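Local coordinates for leucine aminopeptidase 2, chloroplastic (Streptomyces sp. BC16019, PDB 5LHJ), which acts as a manganese-binding M17-family metalloaminopeptidase in bottromycin maturation, presumably removing unsubstituted N-terminal amino acids from peptides, at residues V349-L354 against Q449-A454; E409-L414 against A459-A464; V241-D246 against A293-L298; S376-A381 against G439-A444. One frame throughout, in Å; residues are numbered along the deposited sequence.

In the fold
All four contacts lie in the catalytic domain of the M17 fold. Contact 3 comes first along the chain and is complete before the others open. Contact 4 is nested inside the loop closed by contact 1, while contact 2 crosses both. Contacts 2 and 3 reach the same mixed sheet, through strands 458-462 and 239-245, with centres about 21 Å apart. Helix 440-449 takes part in contact 4 and leads into the turn of contact 1. Contacts 2 and 4, centres about 11 Å apart, touch each other. Both lie where subunits meet in the six-chain assembly, whereas no other chain touches contacts 1 and 3. Contacts 3 and 4 lie on opposite sides of the chain's centre.

Contact 1. Residues V349-L354 against Q449-A454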
loop_
_atom_site.group_PDB
_atom_site.type_symbol
_atom_site.label_atom_id
_atom_site.label_comp_id
_atom_site.label_asym_id
_atom_site.label_seq_id
_atom_site.Cartn_x
_atom_site.Cartn_y
_atom_site.Cartn_z
ATOM N N VAL A 349 -22.596 -14.969 12.153
ATOM C CA VAL A 349 -23.550 -14.672 13.221
ATOM C C VAL A 349 -25.002 -14.966 12.766
ATOM O O VAL A 349 -25.787 -15.584 13.496
ATOM C CB VAL A 349 -23.411 -13.203 13.679
ATOM C CG1 VAL A 349 -24.527 -12.814 14.618
ATOM C CG2 VAL A 349 -22.051 -12.953 14.338
ATOM N N LEU A 350 -25.358 -14.516 11.570
ATOM C CA LEU A 350 -26.706 -14.697 11.044
ATOM C C LEU A 350 -27.081 -16.156 10.779
ATOM O O LEU A 350 -28.252 -16.507 10.902
ATOM C CB LEU A 350 -26.888 -13.898 9.750
ATOM C CG LEU A 350 -26.841 -12.372 9.877
ATOM C CD1 LEU A 350 -26.749 -11.697 8.504
ATOM C CD2 LEU A 350 -28.042 -11.889 10.631
ATOM N N ALA A 351 -26.100 -16.982 10.400
ATOM C CA ALA A 351 -26.337 -18.374 9.973
ATOM C C ALA A 351 -27.259 -19.142 10.914
ATOM O O ALA A 351 -28.327 -19.619 10.520
ATOM C CB ALA A 351 -25.012 -19.106 9.827
ATOM N N ASP A 352 -26.884 -19.212 12.185
ATOM C CA ASP A 352 -27.652 -20.026 13.146
ATOM C C ASP A 352 -29.007 -19.406 13.446
ATOM O O ASP A 352 -29.976 -20.115 13.701
ATOM C CB ASP A 352 -26.868 -20.211 14.440
ATOM C CG ASP A 352 -25.476 -20.703 14.182
ATOM O OD1 ASP A 352 -25.318 -21.930 14.050
ATOM O OD2 ASP A 352 -24.534 -19.877 14.033
ATOM N N VAL A 353 -29.089 -18.079 13.384
ATOM C CA VAL A 353 -30.369 -17.405 13.613
ATOM C C VAL A 353 -31.348 -17.714 12.469
ATOM O O VAL A 353 -32.533 -17.915 12.707
ATOM C CB VAL A 353 -30.190 -15.886 13.811
ATOM C CG1 VAL A 353 -31.535 -15.204 14.024
ATOM C CG2 VAL A 353 -29.244 -15.627 14.982
ATOM N N LEU A 354 -30.856 -17.785 11.231
ATOM C CA LEU A 354 -31.706 -18.197 10.101
ATOM C C LEU A 354 -32.203 -19.638 10.240
ATOM O O LEU A 354 -33.351 -19.936 9.884
ATOM C CB LEU A 354 -30.970 -18.011 8.769
ATOM C CG LEU A 354 -30.786 -16.562 8.325
ATOM C CD1 LEU A 354 -29.780 -16.485 7.185
ATOM C CD2 LEU A 354 -32.111 -15.938 7.906
ATOM N N GLN A 449 -28.264 -18.277 2.285
ATOM C CA GLN A 449 -29.300 -19.129 1.710
ATOM C C GLN A 449 -29.221 -20.573 2.228
ATOM O O GLN A 449 -30.264 -21.192 2.438
ATOM C CB GLN A 449 -29.232 -19.116 0.183
ATOM C CG GLN A 449 -30.401 -19.822 -0.497
ATOM C CD GLN A 449 -30.349 -19.708 -2.012
ATOM O OE1 GLN A 449 -29.281 -19.547 -2.600
ATOM N NE2 GLN A 449 -31.515 -19.805 -2.651
ATOM N N ASP A 450 -27.998 -21.075 2.436
ATOM C CA ASP A 450 -27.745 -22.446 2.940
ATOM C C ASP A 450 -28.482 -22.729 4.269
ATOM O O ASP A 450 -28.795 -23.880 4.587
ATOM C CB ASP A 450 -26.246 -22.674 3.261
ATOM C CG ASP A 450 -25.310 -22.722 2.040
ATOM O OD1 ASP A 450 -25.722 -22.831 0.869
ATOM O OD2 ASP A 450 -24.077 -22.648 2.307
ATOM N N PHE A 451 -28.721 -21.692 5.065
ATOM C CA PHE A 451 -29.250 -21.869 6.420
ATOM C C PHE A 451 -30.761 -21.697 6.526
ATOM O O PHE A 451 -31.312 -21.878 7.600
ATOM C CB PHE A 451 -28.518 -20.914 7.356
ATOM C CG PHE A 451 -27.058 -21.202 7.434
ATOM C CD1 PHE A 451 -26.585 -22.218 8.253
ATOM C CD2 PHE A 451 -26.149 -20.503 6.647
ATOM C CE1 PHE A 451 -25.223 -22.505 8.318
ATOM C CE2 PHE A 451 -24.792 -20.797 6.691
ATOM C CZ PHE A 451 -24.327 -21.789 7.534
ATOM N N VAL A 452 -31.420 -21.344 5.429
ATOM C CA VAL A 452 -32.870 -21.162 5.429
ATOM C C VAL A 452 -33.481 -22.507 5.091
ATOM O O VAL A 452 -33.184 -23.084 4.044
ATOM C CB VAL A 452 -33.324 -20.096 4.416
ATOM C CG1 VAL A 452 -34.831 -19.889 4.491
ATOM C CG2 VAL A 452 -32.613 -18.780 4.689
ATOM N N ALA A 453 -34.336 -23.002 5.979
ATOM C CA ALA A 453 -34.924 -24.330 5.823
ATOM C C ALA A 453 -35.650 -24.488 4.497
ATOM O O ALA A 453 -36.280 -23.557 4.007
ATOM C CB ALA A 453 -35.873 -24.642 6.970
ATOM N N ALA A 454 -35.549 -25.692 3.939
ATOM C CA ALA A 454 -36.142 -26.033 2.643
ATOM C C ALA A 454 -37.602 -25.626 2.577
ATOM O O ALA A 454 -38.360 -25.866 3.515
ATOM C CB ALA A 454 -36.015 -27.539 2.397
#
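Helix 345-358 of the catalytic domain meets the turn that follows helix 440-449, and Ala351 and Phe451 make the main touch. The methyl CB of Ala351 sits over the centre of the Phe451 ring. It lies 3.4 Å from the ring centroid and only 6° off the ring normal, a CH-pi contact. The ring carbons Phe451 CE2 and CZ are each 3.6 Å from Ala351 CB. The torsion of Phe451 (chi1 -63°) sets CG anti to the carbonyl carbon, and from there the ring lies against the helix. Its CB rests near the helix backbone, 3.4 Å from Ala351 O.

The chain turns here by a type I beta turn from Gln449 to Val452, closed by the bond from Val452 N to Gln449 O. The turn begins the loop that runs on to strand 458-462. Helix 345-358 starts at Glu345, a manganese ligand seen in this protein. The side chains of Ala351 and Leu354 lie about 11 Å and 10 Å from those of the manganese-binding residues Glu345 and Lys261, a shell behind the site.

One helical turn further on, Leu354 points at the loop. Its CB is 4.1 Å from Phe451 CB. Its branch CD2 reaches Val452 CG2 at 4.3 Å, a looser touch. The two segments share no hydrogen bond. Ser358 bridges the same helix and loop nearby: its OG is bonded to both Leu354 O and Ala453 N. His331 meets the Phe451 ring edge-to-face, and Leu354 also packs on Val259 of strand 255-263.

Contact 2. Residues E409-L414 against A459-A464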
loop_
_atom_site.group_PDB
_atom_site.type_symbol
_atom_site.label_atom_id
_atom_site.label_comp_id
_atom_site.label_asym_id
_atom_site.label_seq_id
_atom_site.Cartn_x
_atom_site.Cartn_y
_atom_site.Cartn_z
ATOM N N GLU A 409 -36.966 4.583 -1.060
ATOM C CA GLU A 409 -35.659 3.983 -0.766
ATOM C C GLU A 409 -35.214 3.164 -1.980
ATOM O O GLU A 409 -36.019 2.459 -2.595
ATOM C CB GLU A 409 -35.720 3.119 0.488
ATOM C CG GLU A 409 -36.157 3.923 1.704
ATOM C CD GLU A 409 -35.943 3.220 3.038
ATOM O OE1 GLU A 409 -36.542 2.144 3.273
ATOM O OE2 GLU A 409 -35.206 3.784 3.890
ATOM N N SER A 410 -33.940 3.272 -2.323
ATOM C CA SER A 410 -33.408 2.646 -3.535
ATOM C C SER A 410 -32.815 1.255 -3.257
ATOM O O SER A 410 -31.894 1.114 -2.441
ATOM C CB SER A 410 -32.350 3.562 -4.147
ATOM O OG SER A 410 -31.779 2.973 -5.293
ATOM N N PHE A 411 -33.357 0.246 -3.945
ATOM C CA PHE A 411 -32.834 -1.119 -3.941
ATOM C C PHE A 411 -32.629 -1.631 -5.362
ATOM O O PHE A 411 -33.356 -1.249 -6.271
ATOM C CB PHE A 411 -33.803 -2.068 -3.235
ATOM C CG PHE A 411 -33.677 -2.062 -1.751
ATOM C CD1 PHE A 411 -34.426 -1.179 -0.991
ATOM C CD2 PHE A 411 -32.805 -2.941 -1.109
ATOM C CE1 PHE A 411 -34.315 -1.177 0.393
ATOM C CE2 PHE A 411 -32.691 -2.936 0.275
ATOM C CZ PHE A 411 -33.446 -2.058 1.020
ATOM N N CYS A 412 -31.645 -2.507 -5.515
ATOM C CA CYS A 412 -31.384 -3.222 -6.752
ATOM C C CYS A 412 -31.396 -4.710 -6.439
ATOM O O CYS A 412 -30.668 -5.146 -5.553
ATOM C CB CYS A 412 -30.009 -2.848 -7.300
ATOM S SG CYS A 412 -29.615 -3.725 -8.829
ATOM N N ARG A 413 -32.205 -5.487 -7.159
ATOM C CA ARG A 413 -32.145 -6.946 -7.038
ATOM C C ARG A 413 -30.884 -7.498 -7.696
ATOM O O ARG A 413 -30.616 -7.220 -8.873
ATOM C CB ARG A 413 -33.375 -7.617 -7.649
ATOM C CG ARG A 413 -33.476 -9.092 -7.277
ATOM C CD ARG A 413 -34.596 -9.753 -8.019
ATOM N NE ARG A 413 -34.744 -11.152 -7.640
ATOM C CZ ARG A 413 -35.646 -11.972 -8.154
ATOM N NH1 ARG A 413 -36.509 -11.533 -9.078
ATOM N NH2 ARG A 413 -35.690 -13.236 -7.749
ATOM N N LEU A 414 -30.106 -8.273 -6.954
ATOM C CA LEU A 414 -28.975 -8.996 -7.521
ATOM C C LEU A 414 -29.277 -10.498 -7.553
ATOM O O LEU A 414 -30.022 -10.989 -6.723
ATOM C CB LEU A 414 -27.708 -8.706 -6.722
ATOM C CG LEU A 414 -27.249 -7.242 -6.722
ATOM C CD1 LEU A 414 -25.987 -7.111 -5.871
ATOM C CD2 LEU A 414 -26.990 -6.737 -8.135
ATOM N N ALA A 459 -35.995 -13.526 1.754
ATOM C CA ALA A 459 -35.309 -12.414 1.115
ATOM C C ALA A 459 -34.220 -11.878 2.038
ATOM O O ALA A 459 -34.346 -11.917 3.265
ATOM C CB ALA A 459 -36.289 -11.297 0.750
ATOM N N HIS A 460 -33.161 -11.358 1.420
ATOM C CA HIS A 460 -31.997 -10.813 2.119
ATOM C C HIS A 460 -31.752 -9.393 1.607
ATOM O O HIS A 460 -31.652 -9.172 0.387
ATOM C CB HIS A 460 -30.802 -11.737 1.862
ATOM C CG HIS A 460 -29.455 -11.110 2.074
ATOM N ND1 HIS A 460 -29.061 -10.559 3.276
ATOM C CD2 HIS A 460 -28.398 -10.982 1.238
ATOM C CE1 HIS A 460 -27.830 -10.094 3.164
ATOM N NE2 HIS A 460 -27.397 -10.356 1.941
ATOM N N LEU A 461 -31.676 -8.441 2.539
ATOM C CA LEU A 461 -31.400 -7.040 2.216
ATOM C C LEU A 461 -30.014 -6.670 2.735
ATOM O O LEU A 461 -29.797 -6.675 3.940
ATOM C CB LEU A 461 -32.438 -6.122 2.862
ATOM C CG LEU A 461 -33.917 -6.348 2.573
ATOM C CD1 LEU A 461 -34.767 -5.195 3.117
ATOM C CD2 LEU A 461 -34.157 -6.491 1.105
ATOM N N ASP A 462 -29.082 -6.374 1.830
ATOM C CA ASP A 462 -27.725 -5.973 2.207
ATOM C C ASP A 462 -27.672 -4.448 2.113
ATOM O O ASP A 462 -27.722 -3.894 1.017
ATOM C CB ASP A 462 -26.694 -6.644 1.299
ATOM C CG ASP A 462 -25.238 -6.441 1.763
ATOM O OD1 ASP A 462 -24.937 -5.581 2.635
ATOM O OD2 ASP A 462 -24.367 -7.166 1.224
ATOM N N ILE A 463 -27.614 -3.783 3.269
ATOM C CA ILE A 463 -27.791 -2.327 3.338
ATOM C C ILE A 463 -26.543 -1.600 3.858
ATOM O O ILE A 463 -26.644 -0.490 4.370
ATOM C CB ILE A 463 -29.035 -1.960 4.176
ATOM C CG1 ILE A 463 -28.900 -2.419 5.637
ATOM C CG2 ILE A 463 -30.289 -2.564 3.540
ATOM C CD1 ILE A 463 -29.884 -1.765 6.589
ATOM N N ALA A 464 -25.367 -2.204 3.674
ATOM C CA ALA A 464 -24.107 -1.672 4.218
ATOM C C ALA A 464 -23.858 -0.191 3.900
ATOM O O ALA A 464 -23.633 0.626 4.800
ATOM C CB ALA A 464 -22.932 -2.522 3.726
#
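The Phe411 ring takes Leu461 and Ile463 obliquely, at the end formed by its CE2 and CZ. Strand 410-413 and strand 458-462 belong to the same mixed sheet of the catalytic domain but are not neighbours in it. Strand 386-390 lies between them, parallel to 410-413 and antiparallel to 458-462. The contact therefore passes from one strand to the next but one through side chains alone.

CA of Phe411 and CA of Leu461 are 8.7 Å apart, and the ring extends into that gap. With chi1 at -82°, Phe411 CG stands anti to the carbonyl carbon and the ring reaches toward the other strand. Its side chain crosses that of Leu461 at about a right angle. Leu461 also packs on Leu389 of the intervening strand. Helix 394-407 touches the Phe411 side chain through Leu401 and Ser404, and the Phe484 ring meets the Phe411 ring with planes about 35° apart. Leu461 uses both of its branches: CD2 is 3.9 Å from Phe411 CE2, and CD1 is 4.0 Å from Phe411 CZ. Ile463 brings only CG2, which lies 4.1 Å from both Phe411 CE2 and Phe411 CZ.

Contact 3. Residues V241-D246 against A293-L298; sequences VELTYD and AALTAL
Leu243 and Tyr245 both hold CG anti to the backbone N (chi1 172° in Tyr245), which carries their side chains from the strand toward the helix. Leu295 and Leu298 reply with CG anti to the carbonyl carbon. The side chains meet in the space between strand 239-245 and helix 286-301.

The side chains of Leu243 and Leu295 lie alongside each other, running in opposite senses. Their closest atoms are Leu243 CD2 and Leu295 CD1, 3.8 Å apart. The other branch of Leu295, CD2, turns to Tyr245 CB at 4.1 Å. Leu295 thus touches two alternate residues of the strand, one with each branch.

Tyr245 meets Leu298 differently. Leu298 CB lies over the centre of the Tyr245 ring, 3.7 Å from its centroid and 8° off the normal, a CH-pi contact. Leu298 CD1 adds a touch to Tyr245 CD2 at 3.8 Å. The phenol end passes close to the helix backbone, and its OH is hydrogen-bonded to Leu303 O.

This is helix-on-sheet packing in the alpha/beta catalytic domain. The strand and helix segments run in the same general direction, inclined by 29°, with axes 8.7 Å apart at closest approach. Val307 of the adjacent strand 306-316 also packs on Leu295 and Leu298. Helix 193-207 touches Leu243, while helix 486-498 touches Leu298 through Leu493.

No hydrogen bond joins the two segments. The helix is held to the sheet here by apolar packing, and the buried hydroxyl of Tyr245 has its polar need met by the carbonyl of Leu303.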
loop_
_atom_site.group_PDB
_atom_site.type_symbol
_atom_site.label_atom_id
_atom_site.label_comp_id
_atom_site.label_asym_id
_atom_site.label_seq_id
_atom_site.Cartn_x
_atom_site.Cartn_y
_atom_site.Cartn_z
ATOM N N VAL A 241 -31.976 -11.490 21.102
ATOM C CA VAL A 241 -33.302 -10.971 21.468
ATOM C C VAL A 241 -34.339 -11.399 20.433
ATOM O O VAL A 241 -34.115 -11.286 19.219
ATOM C CB VAL A 241 -33.307 -9.428 21.624
ATOM C CG1 VAL A 241 -34.667 -8.936 22.135
ATOM C CG2 VAL A 241 -32.213 -8.997 22.586
ATOM N N GLU A 242 -35.483 -11.882 20.917
ATOM C CA GLU A 242 -36.630 -12.146 20.051
ATOM C C GLU A 242 -37.777 -11.240 20.484
ATOM O O GLU A 242 -38.083 -11.132 21.677
ATOM C CB GLU A 242 -37.017 -13.633 20.042
ATOM C CG GLU A 242 -36.095 -14.435 19.129
ATOM C CD GLU A 242 -36.357 -15.931 19.079
ATOM O OE1 GLU A 242 -37.074 -16.471 19.952
ATOM O OE2 GLU A 242 -35.810 -16.583 18.162
ATOM N N LEU A 243 -38.377 -10.587 19.497
ATOM C CA LEU A 243 -39.310 -9.479 19.709
ATOM C C LEU A 243 -40.496 -9.799 18.821
ATOM O O LEU A 243 -40.326 -9.875 17.608
ATOM C CB LEU A 243 -38.610 -8.165 19.300
ATOM C CG LEU A 243 -39.301 -6.814 19.442
ATOM C CD1 LEU A 243 -39.532 -6.510 20.906
ATOM C CD2 LEU A 243 -38.482 -5.697 18.816
ATOM N N THR A 244 -41.682 -10.019 19.395
ATOM C CA THR A 244 -42.840 -10.480 18.622
ATOM C C THR A 244 -44.075 -9.557 18.684
ATOM O O THR A 244 -44.551 -9.212 19.774
ATOM C CB THR A 244 -43.252 -11.901 19.055
ATOM O OG1 THR A 244 -42.108 -12.761 19.008
ATOM C CG2 THR A 244 -44.330 -12.465 18.154
ATOM N N TYR A 245 -44.579 -9.193 17.503
ATOM C CA TYR A 245 -45.863 -8.511 17.347
ATOM C C TYR A 245 -46.929 -9.546 17.002
ATOM O O TYR A 245 -46.855 -10.207 15.961
ATOM C CB TYR A 245 -45.780 -7.452 16.260
ATOM C CG TYR A 245 -47.106 -6.811 15.894
ATOM C CD1 TYR A 245 -47.775 -5.970 16.790
ATOM C CD2 TYR A 245 -47.687 -7.033 14.644
ATOM C CE1 TYR A 245 -48.983 -5.377 16.446
ATOM C CE2 TYR A 245 -48.894 -6.444 14.295
ATOM C CZ TYR A 245 -49.536 -5.612 15.193
ATOM O OH TYR A 245 -50.739 -5.025 14.830
ATOM N N ASP A 246 -47.923 -9.677 17.881
ATOM C CA ASP A 246 -48.944 -10.712 17.744
ATOM C C ASP A 246 -50.288 -10.097 18.086
ATOM O O ASP A 246 -50.773 -10.289 19.191
ATOM C CB ASP A 246 -48.608 -11.893 18.680
ATOM C CG ASP A 246 -49.153 -13.224 18.183
ATOM O OD1 ASP A 246 -50.110 -13.256 17.372
ATOM O OD2 ASP A 246 -48.607 -14.265 18.613
ATOM N N ALA A 293 -36.999 -1.047 14.821
ATOM C CA ALA A 293 -37.816 0.122 14.553
ATOM C C ALA A 293 -39.103 -0.247 13.801
ATOM O O ALA A 293 -40.189 0.230 14.175
ATOM C CB ALA A 293 -37.022 1.182 13.792
ATOM N N ALA A 294 -38.993 -1.096 12.783
ATOM C CA ALA A 294 -40.176 -1.568 12.050
ATOM C C ALA A 294 -41.158 -2.261 13.002
ATOM O O ALA A 294 -42.365 -1.967 12.964
ATOM C CB ALA A 294 -39.796 -2.497 10.914
ATOM N N LEU A 295 -40.650 -3.137 13.863
ATOM C CA LEU A 295 -41.518 -3.813 14.852
ATOM C C LEU A 295 -42.243 -2.828 15.765
ATOM O O LEU A 295 -43.438 -3.021 16.055
ATOM C CB LEU A 295 -40.743 -4.845 15.674
ATOM C CG LEU A 295 -40.617 -6.189 14.944
ATOM C CD1 LEU A 295 -39.365 -6.924 15.360
ATOM C CD2 LEU A 295 -41.850 -7.054 15.174
ATOM N N THR A 296 -41.555 -1.770 16.198
ATOM C CA THR A 296 -42.175 -0.756 17.079
ATOM C C THR A 296 -43.308 0.020 16.402
ATOM O O THR A 296 -44.184 0.547 17.083
ATOM C CB THR A 296 -41.170 0.285 17.665
ATOM O OG1 THR A 296 -40.635 1.143 16.632
ATOM C CG2 THR A 296 -40.058 -0.388 18.462
ATOM N N ALA A 297 -43.277 0.130 15.079
ATOM C CA ALA A 297 -44.327 0.819 14.331
ATOM C C ALA A 297 -45.609 -0.005 14.122
ATOM O O ALA A 297 -46.650 0.562 13.803
ATOM C CB ALA A 297 -43.789 1.248 12.974
ATOM N N LEU A 298 -45.538 -1.320 14.273
ATOM C CA LEU A 298 -46.672 -2.175 13.911
ATOM C C LEU A 298 -47.915 -1.998 14.817
ATOM O O LEU A 298 -49.030 -1.971 14.305
ATOM C CB LEU A 298 -46.256 -3.643 13.839
ATOM C CG LEU A 298 -45.157 -3.930 12.803
ATOM C CD1 LEU A 298 -44.820 -5.411 12.775
ATOM C CD2 LEU A 298 -45.534 -3.417 11.425
#

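Contact 4. Residues S376-A381 against G439-A444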
loop_
_atom_site.group_PDB
_atom_site.type_symbol
_atom_site.label_atom_id
_atom_site.label_comp_id
_atom_site.label_asym_id
_atom_site.label_seq_id
_atom_site.Cartn_x
_atom_site.Cartn_y
_atom_site.Cartn_z
ATOM N N SER A 376 -18.982 -4.903 1.888
ATOM C CA SER A 376 -18.477 -3.667 1.304
ATOM C C SER A 376 -18.429 -3.745 -0.216
ATOM O O SER A 376 -18.418 -2.711 -0.875
ATOM C CB SER A 376 -17.095 -3.348 1.857
ATOM O OG SER A 376 -16.201 -4.424 1.595
ATOM N N ALA A 377 -18.427 -4.955 -0.776
ATOM C CA ALA A 377 -18.278 -5.149 -2.220
ATOM C C ALA A 377 -19.466 -4.567 -2.981
ATOM O O ALA A 377 -19.275 -4.046 -4.081
ATOM C CB ALA A 377 -18.097 -6.622 -2.546
ATOM N N ALA A 378 -20.646 -4.618 -2.339
ATOM C CA ALA A 378 -21.921 -4.069 -2.845
ATOM C C ALA A 378 -21.728 -2.667 -3.427
ATOM O O ALA A 378 -21.919 -2.448 -4.641
ATOM C CB ALA A 378 -22.964 -4.058 -1.729
ATOM N N VAL A 379 -21.245 -1.779 -2.567
ATOM C CA VAL A 379 -21.087 -0.359 -2.855
ATOM C C VAL A 379 -20.254 -0.036 -4.106
ATOM O O VAL A 379 -20.538 0.953 -4.769
ATOM C CB VAL A 379 -20.564 0.398 -1.599
ATOM C CG1 VAL A 379 -19.080 0.149 -1.341
ATOM C CG2 VAL A 379 -20.839 1.883 -1.695
ATOM N N HIS A 380 -19.254 -0.861 -4.440
ATOM C CA HIS A 380 -18.359 -0.566 -5.565
ATOM C C HIS A 380 -19.079 -0.330 -6.886
ATOM O O HIS A 380 -18.750 0.612 -7.601
ATOM C CB HIS A 380 -17.301 -1.669 -5.746
ATOM C CG HIS A 380 -16.168 -1.579 -4.774
ATOM N ND1 HIS A 380 -16.305 -1.881 -3.437
ATOM C CD2 HIS A 380 -14.872 -1.231 -4.949
ATOM C CE1 HIS A 380 -15.143 -1.721 -2.826
ATOM N NE2 HIS A 380 -14.258 -1.319 -3.721
ATOM N N ALA A 381 -20.042 -1.189 -7.206
ATOM C CA ALA A 381 -20.858 -1.010 -8.412
ATOM C C ALA A 381 -22.212 -0.319 -8.150
ATOM O O ALA A 381 -22.605 0.488 -8.994
ATOM C CB ALA A 381 -21.044 -2.322 -9.162
ATOM N N GLY A 439 -16.866 -10.857 -6.027
ATOM C CA GLY A 439 -18.241 -11.369 -5.919
ATOM C C GLY A 439 -18.733 -11.627 -4.505
ATOM O O GLY A 439 -19.723 -12.358 -4.316
ATOM N N ASP A 440 -18.087 -11.017 -3.505
ATOM C CA ASP A 440 -18.445 -11.323 -2.105
ATOM C C ASP A 440 -19.905 -10.989 -1.740
ATOM O O ASP A 440 -20.495 -11.667 -0.900
ATOM C CB ASP A 440 -17.498 -10.647 -1.106
ATOM C CG ASP A 440 -17.722 -11.133 0.322
ATOM O OD1 ASP A 440 -17.686 -12.369 0.549
ATOM O OD2 ASP A 440 -18.002 -10.283 1.204
ATOM N N THR A 441 -20.493 -9.964 -2.351
ATOM C CA THR A 441 -21.887 -9.618 -2.060
ATOM C C THR A 441 -22.832 -10.774 -2.445
ATOM O O THR A 441 -23.705 -11.166 -1.661
ATOM C CB THR A 441 -22.316 -8.303 -2.758
ATOM O OG1 THR A 441 -21.463 -7.225 -2.338
ATOM C CG2 THR A 441 -23.758 -7.959 -2.397
ATOM N N ILE A 442 -22.602 -11.350 -3.623
ATOM C CA ILE A 442 -23.379 -12.508 -4.077
ATOM C C ILE A 442 -23.027 -13.756 -3.251
ATOM O O ILE A 442 -23.921 -14.508 -2.819
ATOM C CB ILE A 442 -23.235 -12.716 -5.606
ATOM C CG1 ILE A 442 -23.803 -11.460 -6.321
ATOM C CG2 ILE A 442 -23.935 -14.009 -6.023
ATOM C CD1 ILE A 442 -23.935 -11.524 -7.817
ATOM N N GLN A 443 -21.740 -13.961 -2.984
ATOM C CA GLN A 443 -21.310 -15.110 -2.183
ATOM C C GLN A 443 -21.916 -15.077 -0.778
ATOM O O GLN A 443 -22.323 -16.115 -0.265
ATOM C CB GLN A 443 -19.788 -15.185 -2.091
ATOM C CG GLN A 443 -19.127 -15.480 -3.425
ATOM C CD GLN A 443 -17.673 -15.054 -3.468
ATOM O OE1 GLN A 443 -16.983 -15.039 -2.442
ATOM N NE2 GLN A 443 -17.183 -14.728 -4.662
ATOM N N ALA A 444 -22.007 -13.883 -0.176
ATOM C CA ALA A 444 -22.597 -13.768 1.173
ATOM C C ALA A 444 -24.076 -14.163 1.179
ATOM O O ALA A 444 -24.554 -14.817 2.118
ATOM C CB ALA A 444 -22.424 -12.364 1.734
HETATM O O HOH W 1 -17.385 -7.577 0.732
#
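Thr441 packs tightly against the start of helix 377-382, whereas Asp440 beside it reaches Ala377 through a water. The Thr441 side chain points at Ala377 and Ala378. Its OG1 lies 3.4 Å from Ala377 CB and 2.7 Å from Ala378 N, but the angle at that short approach is too poor for a hydrogen bond. OG1 is bonded instead to Thr375 OG1, just before the segment. With chi1 at -58°, OG1 is anti to the carbonyl carbon, and CG2 is left to touch Ala378 CB at 4.0 Å.

The other side is looser. Asp440 CB is 4.3 Å from Ala377 CB. The water donates to Asp440 OD2 at 2.8 Å and accepts from Ala377 N at 3.2 Å. A glycerol, probably from the crystallisation liquor, lies about 4 Å from this side chain.

Two helices of the catalytic domain meet here at their N-terminal ends, their segments inclined at 133°. Gly439 is the N-cap of helix 440-449, with backbone angles that call for glycine. A second subunit packs close by, its His380 ring stacked on His380 of this chain.

The side chain of Asp440 is about 8 Å from that of Asp343, seen to bind manganese in this protein, though none is modelled in this chain. OD1 of Asp440 forms a salt bridge with Arg347, and among the partners of OD2 is the water. The carboxylate thus ties the start of helix 440-449 to Arg347 and, through water, to Ala377 N.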